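Local coordinates for protein phytase (Debaryomyces castellii, PDB 2GFI) that hydrolyses phytate as a 3-phytase of the histidine acid phosphatase family, releasing phosphate from inositol hexakisphosphate, at residues T191-E196 with A453-S458; D209-Y214 with N299-V304; N203-R208 with W327-H332; G372-I377 with I392-I397. All coordinates share one frame; numbering follows the deposited sequence.

Interaction 1: T191-E196 with A453-S458; sequences TNIISE and ASLINS
Ala-453 and Ile-193 carry most of this contact, where the C-terminal tail lies against the end of an edge strand. The methyl of Ala-453 points at the strand, and its CB rests 3.5 Å from CB of Ser-195. Beside it, CG2 of Ile-193 sits 3.5 Å from the carbonyl O of Ala-453 and 4.2 Å from CD2 of Leu-455. CG2 stands anti to the backbone N, while CG1 lies beside that N (chi1 -48°), and CD1 at the end of CG1 also comes to the same carbonyl O. The polar tie between the backbones is slight: Ala-453 N gives a weak hydrogen bond of 3.5 Å to Ile-193 O. Further along, the extended side chain of Glu-196 crosses that of Ile-456, OE1 lying 3.9 Å from CD1; its other oxygen, OE2, is hydrogen-bonded to Ser-163. The tail is irregular and its direction departs by 60° from that of the 193-196 end, and the contact lies at the surface. Strand 189-194 pairs in parallel with strand 158-163 at the border of the central sheet, and Tyr-169 of helix 166-180 packs against both Ile-193 and Leu-455.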
loop_
_atom_site.group_PDB
_atom_site.type_symbol
_atom_site.label_atom_id
_atom_site.label_comp_id
_atom_site.label_asym_id
_atom_site.label_seq_id
_atom_site.Cartn_x
_atom_site.Cartn_y
_atom_site.Cartn_z
ATOM N N THR A 191 -17.357 35.307 3.720
ATOM C CA THR A 191 -15.936 35.325 3.919
ATOM C C THR A 191 -15.496 36.684 4.412
ATOM O O THR A 191 -15.823 37.712 3.808
ATOM C CB THR A 191 -15.217 34.998 2.608
ATOM O OG1 THR A 191 -15.544 33.663 2.230
ATOM C CG2 THR A 191 -13.711 34.983 2.808
ATOM N N ASN A 192 -14.715 36.661 5.478
ATOM C CA ASN A 192 -14.128 37.833 6.069
ATOM C C ASN A 192 -12.666 37.839 5.733
ATOM O O ASN A 192 -11.918 36.960 6.143
ATOM C CB ASN A 192 -14.380 37.806 7.576
ATOM C CG ASN A 192 -15.841 37.570 7.888
ATOM O OD1 ASN A 192 -16.688 38.402 7.567
ATOM N ND2 ASN A 192 -16.157 36.398 8.429
ATOM N N ILE A 193 -12.284 38.812 4.920
ATOM C CA ILE A 193 -10.954 38.931 4.418
ATOM C C ILE A 193 -10.288 39.936 5.311
ATOM O O ILE A 193 -10.645 41.102 5.312
ATOM C CB ILE A 193 -10.962 39.447 2.974
ATOM C CG1 ILE A 193 -11.952 38.676 2.110
ATOM C CG2 ILE A 193 -9.547 39.400 2.368
ATOM C CD1 ILE A 193 -12.061 39.240 0.702
ATOM N N ILE A 194 -9.298 39.480 6.054
ATOM C CA ILE A 194 -8.651 40.252 7.074
ATOM C C ILE A 194 -7.313 40.645 6.499
ATOM O O ILE A 194 -6.463 39.790 6.150
ATOM C CB ILE A 194 -8.511 39.369 8.332
ATOM C CG1 ILE A 194 -9.906 39.005 8.838
ATOM C CG2 ILE A 194 -7.751 40.062 9.425
ATOM C CD1 ILE A 194 -9.948 37.588 9.234
ATOM N N SER A 195 -7.128 41.952 6.404
ATOM C CA SER A 195 -6.010 42.502 5.709
ATOM C C SER A 195 -4.704 42.107 6.402
ATOM O O SER A 195 -4.630 41.952 7.639
ATOM C CB SER A 195 -6.174 44.019 5.590
ATOM O OG SER A 195 -4.935 44.652 5.268
ATOM N N GLU A 196 -3.677 41.952 5.585
ATOM C CA GLU A 196 -2.334 41.707 6.106
ATOM C C GLU A 196 -1.575 42.999 6.443
ATOM O O GLU A 196 -0.435 42.965 6.935
ATOM C CB GLU A 196 -1.539 40.839 5.130
ATOM C CG GLU A 196 -2.136 39.463 4.944
ATOM C CD GLU A 196 -1.255 38.563 4.120
ATOM O OE1 GLU A 196 -0.110 38.964 3.814
ATOM O OE2 GLU A 196 -1.706 37.453 3.781
ATOM N N ALA A 453 -10.709 43.420 2.699
ATOM C CA ALA A 453 -9.471 43.824 2.029
ATOM C C ALA A 453 -9.391 43.263 0.628
ATOM O O ALA A 453 -9.906 42.176 0.349
ATOM C CB ALA A 453 -8.285 43.395 2.818
ATOM N N SER A 454 -8.722 43.997 -0.245
ATOM C CA SER A 454 -8.531 43.563 -1.603
ATOM C C SER A 454 -7.365 42.561 -1.673
ATOM O O SER A 454 -6.400 42.660 -0.913
ATOM C CB SER A 454 -8.281 44.795 -2.496
ATOM O OG SER A 454 -6.895 45.084 -2.556
ATOM N N LEU A 455 -7.452 41.597 -2.587
ATOM C CA LEU A 455 -6.467 40.513 -2.652
ATOM C C LEU A 455 -5.103 40.977 -3.121
ATOM O O LEU A 455 -5.003 41.709 -4.113
ATOM C CB LEU A 455 -6.974 39.355 -3.525
ATOM C CG LEU A 455 -8.319 38.763 -3.040
ATOM C CD1 LEU A 455 -8.786 37.636 -3.935
ATOM C CD2 LEU A 455 -8.339 38.374 -1.524
ATOM N N ILE A 456 -4.058 40.549 -2.416
ATOM C CA ILE A 456 -2.686 40.715 -2.900
ATOM C C ILE A 456 -2.032 39.425 -3.452
ATOM O O ILE A 456 -2.313 38.298 -3.014
ATOM C CB ILE A 456 -1.797 41.342 -1.819
ATOM C CG1 ILE A 456 -1.774 40.423 -0.571
ATOM C CG2 ILE A 456 -2.251 42.829 -1.569
ATOM C CD1 ILE A 456 -0.987 40.938 0.582
ATOM N N ASN A 457 -1.131 39.635 -4.407
ATOM C CA ASN A 457 -0.418 38.569 -5.110
ATOM C C ASN A 457 0.833 38.140 -4.342
ATOM O O ASN A 457 1.932 38.295 -4.836
ATOM C CB ASN A 457 -0.065 39.085 -6.508
ATOM C CG ASN A 457 0.116 37.984 -7.525
ATOM O OD1 ASN A 457 0.899 38.131 -8.480
ATOM N ND2 ASN A 457 -0.615 36.893 -7.361
ATOM N N SER A 458 0.663 37.622 -3.125
ATOM C CA SER A 458 1.794 37.187 -2.277
ATOM C C SER A 458 1.476 36.004 -1.331
ATOM O O SER A 458 0.964 36.152 -0.212
ATOM C CB SER A 458 2.395 38.356 -1.497
ATOM O OG SER A 458 1.479 38.831 -0.532
#

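Interaction 2: D209-Y214 with N299-V304; sequences DGCFNY and NNMTRV
OD1 of Asn-299 accepts a hydrogen bond from Met-301 N, 3.0 Å long with an N-H...O angle of 159°, and the edge of the Tyr-214 ring lies against the same oxygen. The donor approaches in the carbonyl plane on a lone pair, while CD1 of Tyr-214 stands 3.6 Å from OD1, which lies near the plane of the ring. The amide and ring planes are turned 65° apart. With CG anti to the backbone N (chi1 -171°), Asn-299 brings its amide round to the backbone two residues on; ND2 is hydrogen-bonded to Asn-215 O, which fixes the rotation of the group. An alanine here is likely to leave Met-301 N without its acceptor and open a gap beside the tyrosine edge. Next to the amide, CB of Met-301 meets the same ring edge, 3.7 Å from CD1, and CG2 of Thr-302 approaches CE1. The Met-301 chain then bends at chi2 and chi3, passing the carbonyl O of Asn-213 (3.6 Å from CG) and bringing CE to 3.4 Å from SG of Cys-211. That sulfur is joined to Cys-432 in a disulfide, so the methionine methyl packs on the link between the 209-214 loop and helix 428-432. At the far end of the ring, Tyr-214 OH is hydrogen-bonded to Ser-294 O. A type I turn from Asn-299 to Thr-302 leads into helix 302-318, and the asparagine bond to Met-301 N is a side-chain capping interaction at a helix N terminus.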
loop_
_atom_site.group_PDB
_atom_site.type_symbol
_atom_site.label_atom_id
_atom_site.label_comp_id
_atom_site.label_asym_id
_atom_site.label_seq_id
_atom_site.Cartn_x
_atom_site.Cartn_y
_atom_site.Cartn_z
ATOM N N ASP A 209 2.666 40.960 10.991
ATOM C CA ASP A 209 2.752 42.095 10.086
ATOM C C ASP A 209 2.729 43.445 10.841
ATOM O O ASP A 209 3.456 44.378 10.488
ATOM C CB ASP A 209 1.599 42.046 9.069
ATOM C CG ASP A 209 1.776 40.952 8.024
ATOM O OD1 ASP A 209 2.830 40.299 7.975
ATOM O OD2 ASP A 209 0.905 40.669 7.193
ATOM N N GLY A 210 1.877 43.526 11.866
ATOM C CA GLY A 210 1.804 44.691 12.723
ATOM C C GLY A 210 2.779 44.651 13.886
ATOM O O GLY A 210 2.768 45.534 14.725
ATOM N N CYS A 211 3.619 43.626 13.967
ATOM C CA CYS A 211 4.589 43.604 15.037
ATOM C C CYS A 211 5.885 44.215 14.575
ATOM O O CYS A 211 6.634 43.572 13.848
ATOM C CB CYS A 211 4.828 42.202 15.568
ATOM S SG CYS A 211 6.067 42.249 16.880
ATOM N N PHE A 212 6.154 45.452 15.008
ATOM C CA PHE A 212 7.288 46.232 14.493
ATOM C C PHE A 212 8.615 45.794 15.060
ATOM O O PHE A 212 9.619 45.884 14.372
ATOM C CB PHE A 212 7.053 47.749 14.659
ATOM C CG PHE A 212 5.799 48.230 13.954
ATOM C CD1 PHE A 212 5.546 47.854 12.628
ATOM C CD2 PHE A 212 4.853 49.002 14.616
ATOM C CE1 PHE A 212 4.393 48.249 11.980
ATOM C CE2 PHE A 212 3.677 49.414 13.959
ATOM C CZ PHE A 212 3.456 49.034 12.646
ATOM N N ASN A 213 8.619 45.302 16.299
ATOM C CA ASN A 213 9.854 44.815 16.934
ATOM C C ASN A 213 10.244 43.391 16.592
ATOM O O ASN A 213 11.276 42.898 17.036
ATOM C CB ASN A 213 9.788 45.011 18.449
ATOM C CG ASN A 213 9.562 46.468 18.820
ATOM O OD1 ASN A 213 9.908 47.368 18.050
ATOM N ND2 ASN A 213 8.964 46.708 19.981
ATOM N N TYR A 214 9.414 42.731 15.797
ATOM C CA TYR A 214 9.675 41.373 15.377
ATOM C C TYR A 214 10.639 41.410 14.206
ATOM O O TYR A 214 10.352 41.980 13.164
ATOM C CB TYR A 214 8.377 40.643 15.028
ATOM C CG TYR A 214 8.563 39.336 14.293
ATOM C CD1 TYR A 214 9.291 38.286 14.861
ATOM C CD2 TYR A 214 8.001 39.143 13.018
ATOM C CE1 TYR A 214 9.465 37.064 14.161
ATOM C CE2 TYR A 214 8.164 37.946 12.319
ATOM C CZ TYR A 214 8.896 36.910 12.902
ATOM O OH TYR A 214 9.063 35.728 12.228
ATOM N N ASN A 299 13.020 32.689 18.053
ATOM C CA ASN A 299 12.878 34.128 17.979
ATOM C C ASN A 299 12.020 34.612 19.156
ATOM O O ASN A 299 10.855 34.176 19.304
ATOM C CB ASN A 299 12.262 34.539 16.636
ATOM C CG ASN A 299 12.300 36.048 16.409
ATOM O OD1 ASN A 299 11.661 36.808 17.131
ATOM N ND2 ASN A 299 13.043 36.486 15.387
ATOM N N ASN A 300 12.601 35.506 19.975
ATOM C CA ASN A 300 11.962 35.980 21.203
ATOM C C ASN A 300 10.599 36.661 20.986
ATOM O O ASN A 300 9.792 36.763 21.917
ATOM C CB ASN A 300 12.933 36.844 22.073
ATOM C CG ASN A 300 13.476 38.134 21.358
ATOM O OD1 ASN A 300 12.997 38.553 20.294
ATOM N ND2 ASN A 300 14.500 38.773 21.985
ATOM N N MET A 301 10.321 37.087 19.759
ATOM C CA MET A 301 9.107 37.847 19.504
ATOM C C MET A 301 7.888 37.029 19.151
ATOM O O MET A 301 6.775 37.531 19.203
ATOM C CB MET A 301 9.345 38.943 18.454
ATOM C CG MET A 301 10.076 40.163 19.008
ATOM S SD MET A 301 9.277 40.851 20.504
ATOM C CE MET A 301 7.773 41.474 19.773
ATOM N N THR A 302 8.076 35.756 18.817
ATOM C CA THR A 302 6.973 34.951 18.269
ATOM C C THR A 302 5.964 34.516 19.304
ATOM O O THR A 302 4.784 34.351 18.985
ATOM C CB THR A 302 7.495 33.717 17.522
ATOM O OG1 THR A 302 8.247 32.894 18.435
ATOM C CG2 THR A 302 8.453 34.138 16.389
ATOM N N ARG A 303 6.406 34.317 20.544
ATOM C CA ARG A 303 5.438 33.977 21.537
ATOM C C ARG A 303 4.412 35.087 21.717
ATOM O O ARG A 303 3.207 34.778 21.834
ATOM C CB ARG A 303 6.019 33.632 22.875
ATOM C CG ARG A 303 4.867 33.130 23.717
ATOM C CD ARG A 303 5.214 32.497 24.962
ATOM N NE ARG A 303 6.256 31.502 24.849
ATOM C CZ ARG A 303 6.425 30.547 25.756
ATOM N NH1 ARG A 303 5.568 30.459 26.778
ATOM N NH2 ARG A 303 7.430 29.673 25.638
ATOM N N VAL A 304 4.861 36.359 21.747
ATOM C CA VAL A 304 3.893 37.463 21.901
ATOM C C VAL A 304 2.948 37.528 20.703
ATOM O O VAL A 304 1.743 37.659 20.887
ATOM C CB VAL A 304 4.527 38.870 22.175
ATOM C CG1 VAL A 304 5.363 39.353 21.008
ATOM C CG2 VAL A 304 3.405 39.892 22.430
#

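Interaction 3: N203-R208 with W327-H332; sequences NSLTPR and WLSFTH
Leu-205 lies on the C-terminal end of strand 326-331, a parallel strand in the central sheet of the histidine phosphatase fold; the strand ends shortly before Asp-333, the predicted proton donor. The close packing is here. CD1 of Leu-205 reaches to 3.5 Å from the backbone O of Phe-330, CD2 sits 3.8 Å from CB of Ser-329, and CB faces CB of Thr-331. These close contacts flank one short polar bond: Thr-331 OG1 donates to Leu-205 O at 2.8 Å. The chi1 of -174° swings the Thr-331 hydroxyl away from its own N and out to the loop, where it meets the carbonyl from above its plane. An ST turn, in which Ser-204 OG accepts from Thr-206 N, shapes the loop around this carbonyl. Toward His-332 the contact loosens, although it stays largely buried. CG2 of Thr-206 is at the edge of the imidazole, 4.0 Å from ND1, and the Arg-208 guanidinium stands nearly upright to that ring, their planes 80° apart. The arginine has its main partner elsewhere, NE forming a salt bridge with Asp-335, and His-332 NE2 is hydrogen-bonded to Ser-458 O. His-332 is the N-cap of helix 333-343, and its side chain is about 4 Å from that of His-70, the predicted nucleophile. NH2 of Arg-208 comes 3.7 Å from ND1 of His-332, which lies near the guanidinium plane.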
loop_
_atom_site.group_PDB
_atom_site.type_symbol
_atom_site.label_atom_id
_atom_site.label_comp_id
_atom_site.label_asym_id
_atom_site.label_seq_id
_atom_site.Cartn_x
_atom_site.Cartn_y
_atom_site.Cartn_z
ATOM N N ASN A 203 -5.458 42.408 15.367
ATOM C CA ASN A 203 -6.741 42.003 14.814
ATOM C C ASN A 203 -6.547 41.525 13.387
ATOM O O ASN A 203 -6.943 42.182 12.429
ATOM C CB ASN A 203 -7.767 43.122 14.872
ATOM C CG ASN A 203 -9.109 42.656 14.408
ATOM O OD1 ASN A 203 -9.537 41.549 14.759
ATOM N ND2 ASN A 203 -9.767 43.455 13.579
ATOM N N SER A 204 -5.926 40.361 13.275
ATOM C CA SER A 204 -5.201 39.961 12.064
ATOM C C SER A 204 -5.026 38.451 12.086
ATOM O O SER A 204 -4.882 37.855 13.151
ATOM C CB SER A 204 -3.820 40.598 12.091
ATOM O OG SER A 204 -3.112 40.341 10.905
ATOM N N LEU A 205 -5.055 37.845 10.909
ATOM C CA LEU A 205 -4.624 36.450 10.751
ATOM C C LEU A 205 -3.128 36.398 10.488
ATOM O O LEU A 205 -2.535 35.332 10.447
ATOM C CB LEU A 205 -5.423 35.754 9.647
ATOM C CG LEU A 205 -6.810 35.308 10.086
ATOM C CD1 LEU A 205 -7.620 34.866 8.913
ATOM C CD2 LEU A 205 -6.769 34.236 11.228
ATOM N N THR A 206 -2.527 37.570 10.324
ATOM C CA THR A 206 -1.083 37.705 10.154
ATOM C C THR A 206 -0.551 38.756 11.141
ATOM O O THR A 206 -0.005 39.756 10.716
ATOM C CB THR A 206 -0.726 38.135 8.688
ATOM O OG1 THR A 206 -1.415 39.355 8.345
ATOM C CG2 THR A 206 -1.232 37.126 7.663
ATOM N N PRO A 207 -0.710 38.540 12.449
ATOM C CA PRO A 207 -0.313 39.550 13.447
ATOM C C PRO A 207 1.177 39.902 13.436
ATOM O O PRO A 207 1.569 40.970 13.949
ATOM C CB PRO A 207 -0.702 38.906 14.777
ATOM C CG PRO A 207 -0.733 37.421 14.473
ATOM C CD PRO A 207 -1.281 37.330 13.078
ATOM N N ARG A 208 2.013 39.050 12.848
ATOM C CA ARG A 208 3.423 39.406 12.737
ATOM C C ARG A 208 3.612 40.678 11.896
ATOM O O ARG A 208 4.623 41.350 12.043
ATOM C CB ARG A 208 4.229 38.264 12.114
ATOM C CG ARG A 208 3.930 38.062 10.654
ATOM C CD ARG A 208 4.330 36.746 10.129
ATOM N NE ARG A 208 3.417 36.329 9.075
ATOM C CZ ARG A 208 3.664 36.461 7.781
ATOM N NH1 ARG A 208 4.822 36.988 7.385
ATOM N NH2 ARG A 208 2.757 36.061 6.892
ATOM N N TRP A 327 -15.050 27.321 13.305
ATOM C CA TRP A 327 -14.150 28.419 13.035
ATOM C C TRP A 327 -13.162 27.977 11.963
ATOM O O TRP A 327 -12.476 26.970 12.138
ATOM C CB TRP A 327 -13.464 28.849 14.338
ATOM C CG TRP A 327 -14.537 29.197 15.316
ATOM C CD1 TRP A 327 -14.971 28.448 16.370
ATOM C CD2 TRP A 327 -15.391 30.349 15.260
ATOM N NE1 TRP A 327 -16.029 29.072 16.984
ATOM C CE2 TRP A 327 -16.308 30.243 16.327
ATOM C CE3 TRP A 327 -15.462 31.474 14.424
ATOM C CZ2 TRP A 327 -17.294 31.232 16.588
ATOM C CZ3 TRP A 327 -16.441 32.448 14.680
ATOM C CH2 TRP A 327 -17.335 32.316 15.753
ATOM N N LEU A 328 -13.149 28.717 10.851
ATOM C CA LEU A 328 -12.349 28.422 9.685
ATOM C C LEU A 328 -11.480 29.631 9.356
ATOM O O LEU A 328 -11.971 30.657 8.864
ATOM C CB LEU A 328 -13.249 28.083 8.495
ATOM C CG LEU A 328 -14.332 27.030 8.733
ATOM C CD1 LEU A 328 -15.253 26.941 7.532
ATOM C CD2 LEU A 328 -13.701 25.649 9.038
ATOM N N SER A 329 -10.177 29.482 9.615
ATOM C CA SER A 329 -9.199 30.551 9.437
ATOM C C SER A 329 -8.093 30.047 8.534
ATOM O O SER A 329 -7.563 28.953 8.730
ATOM C CB SER A 329 -8.565 30.966 10.775
ATOM O OG SER A 329 -9.552 31.417 11.662
ATOM N N PHE A 330 -7.713 30.908 7.597
ATOM C CA PHE A 330 -6.786 30.605 6.530
ATOM C C PHE A 330 -5.733 31.683 6.504
ATOM O O PHE A 330 -6.062 32.854 6.475
ATOM C CB PHE A 330 -7.539 30.562 5.212
ATOM C CG PHE A 330 -8.506 29.455 5.145
ATOM C CD1 PHE A 330 -8.120 28.219 4.645
ATOM C CD2 PHE A 330 -9.798 29.618 5.643
ATOM C CE1 PHE A 330 -9.004 27.181 4.618
ATOM C CE2 PHE A 330 -10.690 28.585 5.624
ATOM C CZ PHE A 330 -10.293 27.354 5.110
ATOM N N THR A 331 -4.469 31.276 6.507
ATOM C CA THR A 331 -3.376 32.208 6.593
ATOM C C THR A 331 -2.098 31.516 6.080
ATOM O O THR A 331 -2.208 30.548 5.352
ATOM C CB THR A 331 -3.274 32.763 8.029
ATOM O OG1 THR A 331 -2.267 33.791 8.080
ATOM C CG2 THR A 331 -2.807 31.692 9.018
ATOM N N HIS A 332 -0.907 32.015 6.405
ATOM C CA HIS A 332 0.323 31.479 5.844
ATOM C C HIS A 332 0.988 30.513 6.817
ATOM O O HIS A 332 0.620 30.437 7.978
ATOM C CB HIS A 332 1.312 32.618 5.546
ATOM C CG HIS A 332 0.856 33.556 4.475
ATOM N ND1 HIS A 332 0.056 34.649 4.741
ATOM C CD2 HIS A 332 1.107 33.583 3.145
ATOM C CE1 HIS A 332 -0.169 35.309 3.616
ATOM N NE2 HIS A 332 0.446 34.676 2.632
#

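Interaction 4: G372-I377 with I392-I397; sequences GARTII and INDAVI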
loop_
_atom_site.group_PDB
_atom_site.type_symbol
_atom_site.label_atom_id
_atom_site.label_comp_id
_atom_site.label_asym_id
_atom_site.label_seq_id
_atom_site.Cartn_x
_atom_site.Cartn_y
_atom_site.Cartn_z
ATOM N N GLY A 372 -0.901 23.301 2.568
ATOM C CA GLY A 372 -2.214 22.814 2.922
ATOM C C GLY A 372 -2.265 22.439 4.393
ATOM O O GLY A 372 -3.146 21.677 4.807
ATOM N N ALA A 373 -1.319 22.952 5.184
ATOM C CA ALA A 373 -1.284 22.728 6.635
ATOM C C ALA A 373 -2.634 22.981 7.308
ATOM O O ALA A 373 -3.344 23.922 6.957
ATOM C CB ALA A 373 -0.236 23.606 7.274
ATOM N N ARG A 374 -2.953 22.163 8.306
ATOM C CA ARG A 374 -4.189 22.281 9.021
ATOM C C ARG A 374 -3.911 22.129 10.497
ATOM O O ARG A 374 -3.393 21.111 10.954
ATOM C CB ARG A 374 -5.224 21.250 8.513
ATOM C CG ARG A 374 -4.715 19.805 8.422
ATOM C CD ARG A 374 -5.375 18.973 7.363
ATOM N NE ARG A 374 -4.969 19.459 6.060
ATOM C CZ ARG A 374 -5.388 18.993 4.889
ATOM N NH1 ARG A 374 -6.264 17.989 4.820
ATOM N NH2 ARG A 374 -4.891 19.524 3.777
ATOM N N THR A 375 -4.206 23.164 11.255
ATOM C CA THR A 375 -4.143 23.048 12.684
ATOM C C THR A 375 -5.583 23.110 13.151
ATOM O O THR A 375 -6.304 24.063 12.875
ATOM C CB THR A 375 -3.273 24.185 13.267
ATOM O OG1 THR A 375 -1.892 23.778 13.189
ATOM C CG2 THR A 375 -3.571 24.430 14.774
ATOM N N ILE A 376 -6.020 22.055 13.812
ATOM C CA ILE A 376 -7.400 21.989 14.260
ATOM C C ILE A 376 -7.440 21.854 15.786
ATOM O O ILE A 376 -6.676 21.072 16.370
ATOM C CB ILE A 376 -8.093 20.807 13.591
ATOM C CG1 ILE A 376 -8.463 21.159 12.137
ATOM C CG2 ILE A 376 -9.292 20.333 14.418
ATOM C CD1 ILE A 376 -8.737 19.919 11.297
ATOM N N ILE A 377 -8.297 22.662 16.413
ATOM C CA ILE A 377 -8.725 22.449 17.791
ATOM C C ILE A 377 -10.132 21.876 17.802
ATOM O O ILE A 377 -11.039 22.466 17.230
ATOM C CB ILE A 377 -8.660 23.767 18.560
ATOM C CG1 ILE A 377 -7.256 24.371 18.394
ATOM C CG2 ILE A 377 -9.018 23.531 20.037
ATOM C CD1 ILE A 377 -7.103 25.794 18.877
ATOM N N ILE A 392 -3.028 18.325 14.372
ATOM C CA ILE A 392 -2.143 19.041 13.482
ATOM C C ILE A 392 -1.871 18.108 12.319
ATOM O O ILE A 392 -1.367 16.988 12.490
ATOM C CB ILE A 392 -0.851 19.338 14.184
ATOM C CG1 ILE A 392 -1.098 19.923 15.584
ATOM C CG2 ILE A 392 0.082 20.192 13.262
ATOM C CD1 ILE A 392 -2.082 21.116 15.595
ATOM N N ASN A 393 -2.246 18.548 11.131
ATOM C CA ASN A 393 -2.055 17.749 9.921
ATOM C C ASN A 393 -2.445 16.301 10.129
ATOM O O ASN A 393 -1.680 15.377 9.838
ATOM C CB ASN A 393 -0.646 17.917 9.452
ATOM C CG ASN A 393 -0.332 19.334 9.274
ATOM O OD1 ASN A 393 0.652 19.847 9.793
ATOM N ND2 ASN A 393 -1.210 20.017 8.581
ATOM N N ASP A 394 -3.662 16.154 10.647
ATOM C CA ASP A 394 -4.337 14.888 10.781
ATOM C C ASP A 394 -3.820 13.972 11.863
ATOM O O ASP A 394 -4.118 12.788 11.836
ATOM C CB ASP A 394 -4.411 14.153 9.460
ATOM C CG ASP A 394 -5.245 14.858 8.471
ATOM O OD1 ASP A 394 -6.402 15.193 8.824
ATOM O OD2 ASP A 394 -4.849 15.098 7.302
ATOM N N ALA A 395 -3.086 14.522 12.821
ATOM C CA ALA A 395 -2.592 13.753 13.947
ATOM C C ALA A 395 -2.989 14.452 15.231
ATOM O O ALA A 395 -2.842 15.657 15.322
ATOM C CB ALA A 395 -1.073 13.640 13.881
ATOM N N VAL A 396 -3.490 13.715 16.224
ATOM C CA VAL A 396 -3.750 14.347 17.507
ATOM C C VAL A 396 -2.394 14.586 18.091
ATOM O O VAL A 396 -1.567 13.675 18.124
ATOM C CB VAL A 396 -4.588 13.473 18.468
ATOM C CG1 VAL A 396 -4.679 14.144 19.849
ATOM C CG2 VAL A 396 -5.986 13.145 17.862
ATOM N N ILE A 397 -2.153 15.818 18.517
ATOM C CA ILE A 397 -0.943 16.165 19.264
ATOM C C ILE A 397 -1.345 16.584 20.663
ATOM O O ILE A 397 -1.769 17.724 20.858
ATOM C CB ILE A 397 -0.153 17.300 18.553
ATOM C CG1 ILE A 397 0.049 16.983 17.051
ATOM C CG2 ILE A 397 1.160 17.605 19.291
ATOM C CD1 ILE A 397 0.959 15.765 16.715
HETATM O O HOH W 1 -5.465 18.335 11.450
#
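Thr-375 and Ile-392 form an antiparallel non-hydrogen-bonded pair, and beside it Asn-393 N donates to Arg-374 O in a nearly straight bond of 2.8 Å (178° at the hydrogen). A type I' turn from Ile-392 to Ala-395, with Asn-393 and Asp-394 at its corners, closes the two-residue beta hairpin between strands 385-392 and 395-397. A water takes a hydrogen bond from Asp-394 N and returns a weak one to Arg-374 O. On the face bearing Thr-375 and Ile-392, the two side chains lie side by side and point the same way: CD1 of Ile-392 is 3.6 Å from OG1 and 3.7 Å from CG2 of Thr-375, whose hydroxyl is hydrogen-bonded to His-340 NE2. Arg-374 folds back along its own strand, bent at chi3 (69°), and holds Gly-372 O side-on through NE at 3.1 Å and NH2 at 3.0 Å, with that oxygen in the guanidinium plane. CG of Arg-374 is 3.7 Å from CA of Asn-393, and CD comes 3.9 Å from OD2 of Asp-394. This OD2, hydrogen-bonded to Tyr-43, lies well out of the guanidinium plane, so no N-H points at it and the opposite charges probably act only at a distance; Arg-374 NH2 forms a salt bridge with Asp-136. A leucine in place of Arg-374 would probably leave Gly-372 O without its two donors and Asp-136 without its mate. Strand 374-382 runs between strands 59-69 and 385-392, antiparallel to both, and helix 133-148 covers Arg-374 and Ile-376 through His-140, Phe-144 and Tyr-148.

From the N terminus, the first segment reached is 191-196, which interaction 1 joins to the C-terminal tail, closing a loop that takes in the other three contacts. Segment 203-208 follows and pairs with 327-332 in interaction 3; within that loop, interaction 2 ties 209-214 to the start of helix 302-318. Interaction 4 comes later in the chain, after interaction 3 has closed, and makes a short loop of its own, so none of the loops cross. Interactions 1, 3 and 4 reach the same sheet, and interaction 2 connects the loop after strand 189-194 to a helix. Interactions 1 and 3 pack together through Ile-194 and Leu-205, while Tyr-214 touches Arg-208 between interactions 2 and 3.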